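Local coordinates for putative antidote protein of plasmid maintenance system (Nostoc punctiforme, PDB 3CEC) that probably serves as the antitoxin of a plasmid maintenance system and, as a helix-turn-helix protein, probably binds DNA, at residues 16-21 with 79-84; 21-26 with 49-54. One frame throughout, in Å; residues are numbered along the deposited sequence.

Interaction 1: residues 16-21 with 79-84; sequences PIHPGE and NLQQKV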
loop_
_atom_site.group_PDB
_atom_site.type_symbol
_atom_site.label_atom_id
_atom_site.label_comp_id
_atom_site.label_asym_id
_atom_site.label_seq_id
_atom_site.Cartn_x
_atom_site.Cartn_y
_atom_site.Cartn_z
ATOM N N PRO A 16 -3.281 -8.217 -6.336
ATOM C CA PRO A 16 -2.017 -7.518 -6.207
ATOM C C PRO A 16 -1.523 -7.540 -4.778
ATOM O O PRO A 16 -2.311 -7.680 -3.822
ATOM C CB PRO A 16 -2.365 -6.093 -6.653
ATOM C CG PRO A 16 -3.829 -5.934 -6.289
ATOM C CD PRO A 16 -4.398 -7.294 -6.630
ATOM N N ILE A 17 -0.202 -7.433 -4.646
ATOM C CA ILE A 17 0.426 -7.280 -3.316
ATOM C C ILE A 17 0.333 -5.813 -2.921
ATOM O O ILE A 17 0.836 -4.945 -3.649
ATOM C CB ILE A 17 1.877 -7.729 -3.327
ATOM C CG1 ILE A 17 2.037 -9.133 -3.948
ATOM C CG2 ILE A 17 2.391 -7.708 -1.858
ATOM C CD1 ILE A 17 3.466 -9.690 -3.969
ATOM N N HIS A 18 -0.404 -5.518 -1.824
ATOM C CA HIS A 18 -0.564 -4.119 -1.284
ATOM C C HIS A 18 0.788 -3.757 -0.719
ATOM O O HIS A 18 1.499 -4.619 -0.177
ATOM C CB HIS A 18 -1.648 -3.934 -0.151
ATOM C CG HIS A 18 -2.011 -2.481 0.181
ATOM N ND1 HIS A 18 -3.096 -1.846 -0.397
ATOM C CD2 HIS A 18 -1.480 -1.570 1.057
ATOM C CE1 HIS A 18 -3.190 -0.615 0.074
ATOM N NE2 HIS A 18 -2.229 -0.430 0.965
ATOM N N PRO A 19 1.142 -2.485 -0.851
ATOM C CA PRO A 19 2.354 -1.964 -0.185
ATOM C C PRO A 19 2.381 -2.282 1.293
ATOM O O PRO A 19 3.430 -2.569 1.876
ATOM C CB PRO A 19 2.248 -0.453 -0.397
ATOM C CG PRO A 19 1.374 -0.302 -1.596
ATOM C CD PRO A 19 0.516 -1.479 -1.723
ATOM N N GLY A 20 1.222 -2.235 1.905
ATOM C CA GLY A 20 1.091 -2.472 3.325
ATOM C C GLY A 20 1.507 -3.869 3.733
ATOM O O GLY A 20 2.023 -4.087 4.816
ATOM N N GLU A 21 1.245 -4.811 2.834
ATOM C CA GLU A 21 1.592 -6.201 3.095
ATOM C C GLU A 21 3.104 -6.371 3.065
ATOM O O GLU A 21 3.691 -7.134 3.892
ATOM C CB GLU A 21 0.932 -7.149 2.090
ATOM C CG GLU A 21 -0.583 -7.154 2.221
ATOM C CD GLU A 21 -1.282 -8.012 1.156
ATOM O OE1 GLU A 21 -1.213 -7.706 -0.059
ATOM O OE2 GLU A 21 -1.920 -8.994 1.569
ATOM N N ASN A 79 5.054 2.014 -7.529
ATOM C CA ASN A 79 4.669 0.956 -8.514
ATOM C C ASN A 79 3.729 -0.019 -7.844
ATOM O O ASN A 79 2.710 -0.418 -8.414
ATOM C CB ASN A 79 5.880 0.280 -9.108
ATOM C CG ASN A 79 6.629 1.170 -10.126
ATOM O OD1 ASN A 79 6.087 2.169 -10.608
ATOM N ND2 ASN A 79 7.888 0.795 -10.465
ATOM N N LEU A 80 4.061 -0.422 -6.630
ATOM C CA LEU A 80 3.174 -1.289 -5.816
ATOM C C LEU A 80 1.767 -0.690 -5.703
ATOM O O LEU A 80 0.774 -1.333 -5.995
ATOM C CB LEU A 80 3.728 -1.643 -4.431
ATOM C CG LEU A 80 4.891 -2.569 -4.416
ATOM C CD1 LEU A 80 5.441 -2.619 -2.998
ATOM C CD2 LEU A 80 4.487 -3.998 -4.914
ATOM N N GLN A 81 1.707 0.574 -5.366
ATOM C CA GLN A 81 0.453 1.242 -5.142
ATOM C C GLN A 81 -0.298 1.373 -6.483
ATOM O O GLN A 81 -1.500 1.191 -6.504
ATOM C CB GLN A 81 0.650 2.633 -4.516
ATOM C CG GLN A 81 -0.671 3.280 -4.195
ATOM C CD GLN A 81 -1.398 2.550 -3.100
ATOM O OE1 GLN A 81 -0.880 2.365 -1.991
ATOM N NE2 GLN A 81 -2.618 2.095 -3.400
ATOM N N GLN A 82 0.392 1.735 -7.569
ATOM C CA GLN A 82 -0.280 1.911 -8.857
ATOM C C GLN A 82 -0.926 0.620 -9.284
ATOM O O GLN A 82 -2.053 0.616 -9.796
ATOM C CB GLN A 82 0.705 2.376 -9.911
ATOM C CG GLN A 82 0.082 2.649 -11.292
ATOM N N LYS A 83 -0.240 -0.479 -9.037
ATOM C CA LYS A 83 -0.777 -1.820 -9.446
ATOM C C LYS A 83 -2.031 -2.155 -8.692
ATOM O O LYS A 83 -3.005 -2.695 -9.255
ATOM C CB LYS A 83 0.264 -2.927 -9.262
ATOM C CG LYS A 83 1.245 -2.910 -10.381
ATOM C CD LYS A 83 2.336 -3.916 -10.160
ATOM C CE LYS A 83 3.157 -4.112 -11.404
ATOM N NZ LYS A 83 2.267 -4.463 -12.546
ATOM N N VAL A 84 -2.039 -1.822 -7.419
ATOM C CA VAL A 84 -3.231 -1.961 -6.585
ATOM C C VAL A 84 -4.384 -1.100 -7.095
ATOM O O VAL A 84 -5.545 -1.559 -7.196
ATOM C CB VAL A 84 -2.954 -1.602 -5.093
ATOM C CG1 VAL A 84 -4.272 -1.523 -4.286
ATOM C CG2 VAL A 84 -2.045 -2.657 -4.521
HETATM O O HOH W 1 0.931 -4.171 -6.076
#

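Interaction 2: residues 21-26 with 49-54; sequences EVIADI and QEVING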
loop_
_atom_site.group_PDB
_atom_site.type_symbol
_atom_site.label_atom_id
_atom_site.label_comp_id
_atom_site.label_asym_id
_atom_site.label_seq_id
_atom_site.Cartn_x
_atom_site.Cartn_y
_atom_site.Cartn_z
ATOM N N GLU A 21 1.245 -4.811 2.834
ATOM C CA GLU A 21 1.592 -6.201 3.095
ATOM C C GLU A 21 3.104 -6.371 3.065
ATOM O O GLU A 21 3.691 -7.134 3.892
ATOM C CB GLU A 21 0.932 -7.149 2.090
ATOM C CG GLU A 21 -0.583 -7.154 2.221
ATOM C CD GLU A 21 -1.282 -8.012 1.156
ATOM O OE1 GLU A 21 -1.213 -7.706 -0.059
ATOM O OE2 GLU A 21 -1.920 -8.994 1.569
ATOM N N VAL A 22 3.728 -5.620 2.179
ATOM C CA VAL A 22 5.190 -5.682 2.064
ATOM C C VAL A 22 5.816 -5.059 3.292
ATOM O O VAL A 22 6.763 -5.619 3.900
ATOM C CB VAL A 22 5.726 -4.999 0.805
ATOM C CG1 VAL A 22 7.272 -5.084 0.741
ATOM C CG2 VAL A 22 5.065 -5.687 -0.460
ATOM N N ILE A 23 5.268 -3.927 3.705
ATOM C CA ILE A 23 5.741 -3.260 4.918
ATOM C C ILE A 23 5.612 -4.194 6.137
ATOM O O ILE A 23 6.543 -4.326 6.900
ATOM C CB ILE A 23 5.043 -1.879 5.151
ATOM C CG1 ILE A 23 5.506 -0.911 4.065
ATOM C CG2 ILE A 23 5.328 -1.348 6.549
ATOM C CD1 ILE A 23 4.634 0.275 3.966
ATOM N N ALA A 24 4.449 -4.789 6.305
ATOM C CA ALA A 24 4.199 -5.663 7.486
ATOM C C ALA A 24 5.249 -6.780 7.541
ATOM O O ALA A 24 5.772 -7.153 8.618
ATOM C CB ALA A 24 2.801 -6.258 7.407
ATOM N N ASP A 25 5.536 -7.319 6.364
ATOM C CA ASP A 25 6.503 -8.426 6.245
ATOM C C ASP A 25 7.908 -7.944 6.638
ATOM O O ASP A 25 8.656 -8.667 7.283
ATOM C CB ASP A 25 6.498 -8.990 4.860
ATOM C CG ASP A 25 7.336 -10.255 4.751
ATOM O OD1 ASP A 25 6.980 -11.276 5.404
ATOM O OD2 ASP A 25 8.323 -10.156 4.028
ATOM N N ILE A 26 8.278 -6.747 6.160
ATOM C CA ILE A 26 9.579 -6.150 6.516
ATOM C C ILE A 26 9.667 -6.003 8.042
ATOM O O ILE A 26 10.687 -6.323 8.649
ATOM C CB ILE A 26 9.769 -4.794 5.794
ATOM C CG1 ILE A 26 9.959 -5.044 4.279
ATOM C CG2 ILE A 26 10.926 -4.011 6.396
ATOM C CD1 ILE A 26 9.863 -3.723 3.415
ATOM N N GLN A 49 -0.024 2.331 10.221
ATOM C CA GLN A 49 -0.917 1.216 10.442
ATOM C C GLN A 49 -2.019 1.200 9.379
ATOM O O GLN A 49 -2.471 0.114 8.956
ATOM C CB GLN A 49 -1.505 1.247 11.854
ATOM C CG GLN A 49 -2.041 -0.090 12.293
ATOM C CD GLN A 49 -0.975 -1.163 12.335
ATOM O OE1 GLN A 49 0.006 -1.044 13.076
ATOM N NE2 GLN A 49 -1.169 -2.232 11.556
ATOM N N GLU A 50 -2.442 2.396 8.943
ATOM C CA GLU A 50 -3.483 2.501 7.904
ATOM C C GLU A 50 -2.975 1.977 6.585
ATOM O O GLU A 50 -3.729 1.377 5.829
ATOM C CB GLU A 50 -4.062 3.900 7.791
ATOM C CG GLU A 50 -4.849 4.255 9.048
ATOM C CD GLU A 50 -5.191 5.750 9.131
ATOM O OE1 GLU A 50 -4.585 6.561 8.394
ATOM O OE2 GLU A 50 -6.047 6.113 9.985
ATOM N N VAL A 51 -1.690 2.219 6.308
ATOM C CA VAL A 51 -1.092 1.689 5.052
ATOM C C VAL A 51 -1.036 0.172 5.140
ATOM O O VAL A 51 -1.441 -0.564 4.234
ATOM C CB VAL A 51 0.286 2.284 4.794
ATOM C CG1 VAL A 51 0.963 1.605 3.564
ATOM C CG2 VAL A 51 0.213 3.804 4.534
ATOM N N ILE A 52 -0.581 -0.309 6.275
ATOM C CA ILE A 52 -0.458 -1.756 6.504
ATOM C C ILE A 52 -1.780 -2.449 6.332
ATOM O O ILE A 52 -1.859 -3.563 5.769
ATOM C CB ILE A 52 0.134 -2.057 7.874
ATOM C CG1 ILE A 52 1.592 -1.673 7.848
ATOM C CG2 ILE A 52 0.005 -3.578 8.235
ATOM C CD1 ILE A 52 2.327 -1.826 9.245
ATOM N N ASN A 53 -2.832 -1.798 6.825
ATOM C CA ASN A 53 -4.185 -2.406 6.857
ATOM C C ASN A 53 -4.916 -2.208 5.540
ATOM O O ASN A 53 -6.070 -2.617 5.381
ATOM C CB ASN A 53 -5.068 -1.847 7.970
ATOM C CG ASN A 53 -4.516 -2.023 9.395
ATOM O OD1 ASN A 53 -3.706 -2.901 9.693
ATOM N ND2 ASN A 53 -5.032 -1.188 10.308
ATOM N N GLY A 54 -4.254 -1.564 4.591
ATOM C CA GLY A 54 -4.823 -1.319 3.271
ATOM C C GLY A 54 -5.949 -0.305 3.264
ATOM O O GLY A 54 -6.784 -0.282 2.332
#

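Interaction 1: residues 16-21 with 79-84
L80 meets P19 at one of the two closest backbone approaches, L80 CB lying 3.9 Å from P19 CG. From the same residue, L80 O accepts a hydrogen bond from a water, which donates its other hydrogen to I17 O, so the two backbones are linked through one solvent molecule. Q81 follows. Its CG is anti to the backbone N (chi1 -176°) and its chain bends at chi2, which carries Q81 OE1 to 3.5 Å from P19 CG. That oxygen accepts a bond from the I58 backbone N, while NE2 bonds D85, so both ends of the amide are held. Further along, V84 lays its CG2 methyl against the arm from P16 to P19, with V84 CG2 3.8 Å from H18 CA and the rings of P16 and P19 also touching that methyl. An alanine in place of P19 would lack CG and CD, and would probably leave L80 CB, the Q81 amide and V84 CG2 without the ring packed against them. The contact thus lays the arm before helix 19-30, with H18 as its N-cap, against long helix 74-101, with V22 also meeting L80 and I58 of the loop before helix 60-70 touching P19.

Interaction 2: residues 21-26 with 49-54
I52 packs against I23 and A24, at the end of the second helix of a helix-turn-helix. Helices 34-41 and 45-52 form that motif, and helix 19-30 packs against it, consistent with the lambda-repressor-like fold. At its CB, I52 splits into two branches that take different neighbours. CG2, anti to the backbone N, reaches the A24 methyl, with 4.0 Å between I52 CG2 and A24 CB. The other branch starts anti to the carbonyl carbon (chi1 -71°) and brings I52 CG1 to 4.0 Å from I23 CG2. At the tip, I52 CD1 stays on that same methyl, 4.1 Å from I23 CG2. I52 also touches T34 of the motif's first helix.

I23 uses its CG1-CD1 branch on V51, the residue before I52: I23 CD1 lies 3.9 Å from V51 CG1, the two side chains crossing at about a right angle. F37, L66 and W77 are further neighbours of I23, so this isoleucine joins the pair of segments to the rest of the hydrophobic core. No hydrogen bond crosses the contact, whose close side-chain contacts are apolar.

The helix then stops in a Schellman motif, in which G54 takes a positive phi (70°) and the chain turns back on the last helical turn, G54 N bonding V51 O at 3.0 Å.

Overall arrangement
Helix 19-30 is common to both contacts, and E21 belongs to both. Interaction 1 joins the arm and first turn of that helix to helix 74-101; interaction 2 joins its following turn to the end of helix 45-52. Their centres are about 10 Å apart. They also touch directly, I17 CG2 packing on V22 CG2 at 3.6 Å and G20 O on I52 CG1 at 3.9 Å. Along the chain the order is 16-21, 21-26, 49-54, 79-84, so the outer contact encloses the inner one. Helix 19-30 therefore ties the helix-turn-helix to the long C-terminal helix, which extends beyond the bundle; DNA binding by this unit is inferred from the family.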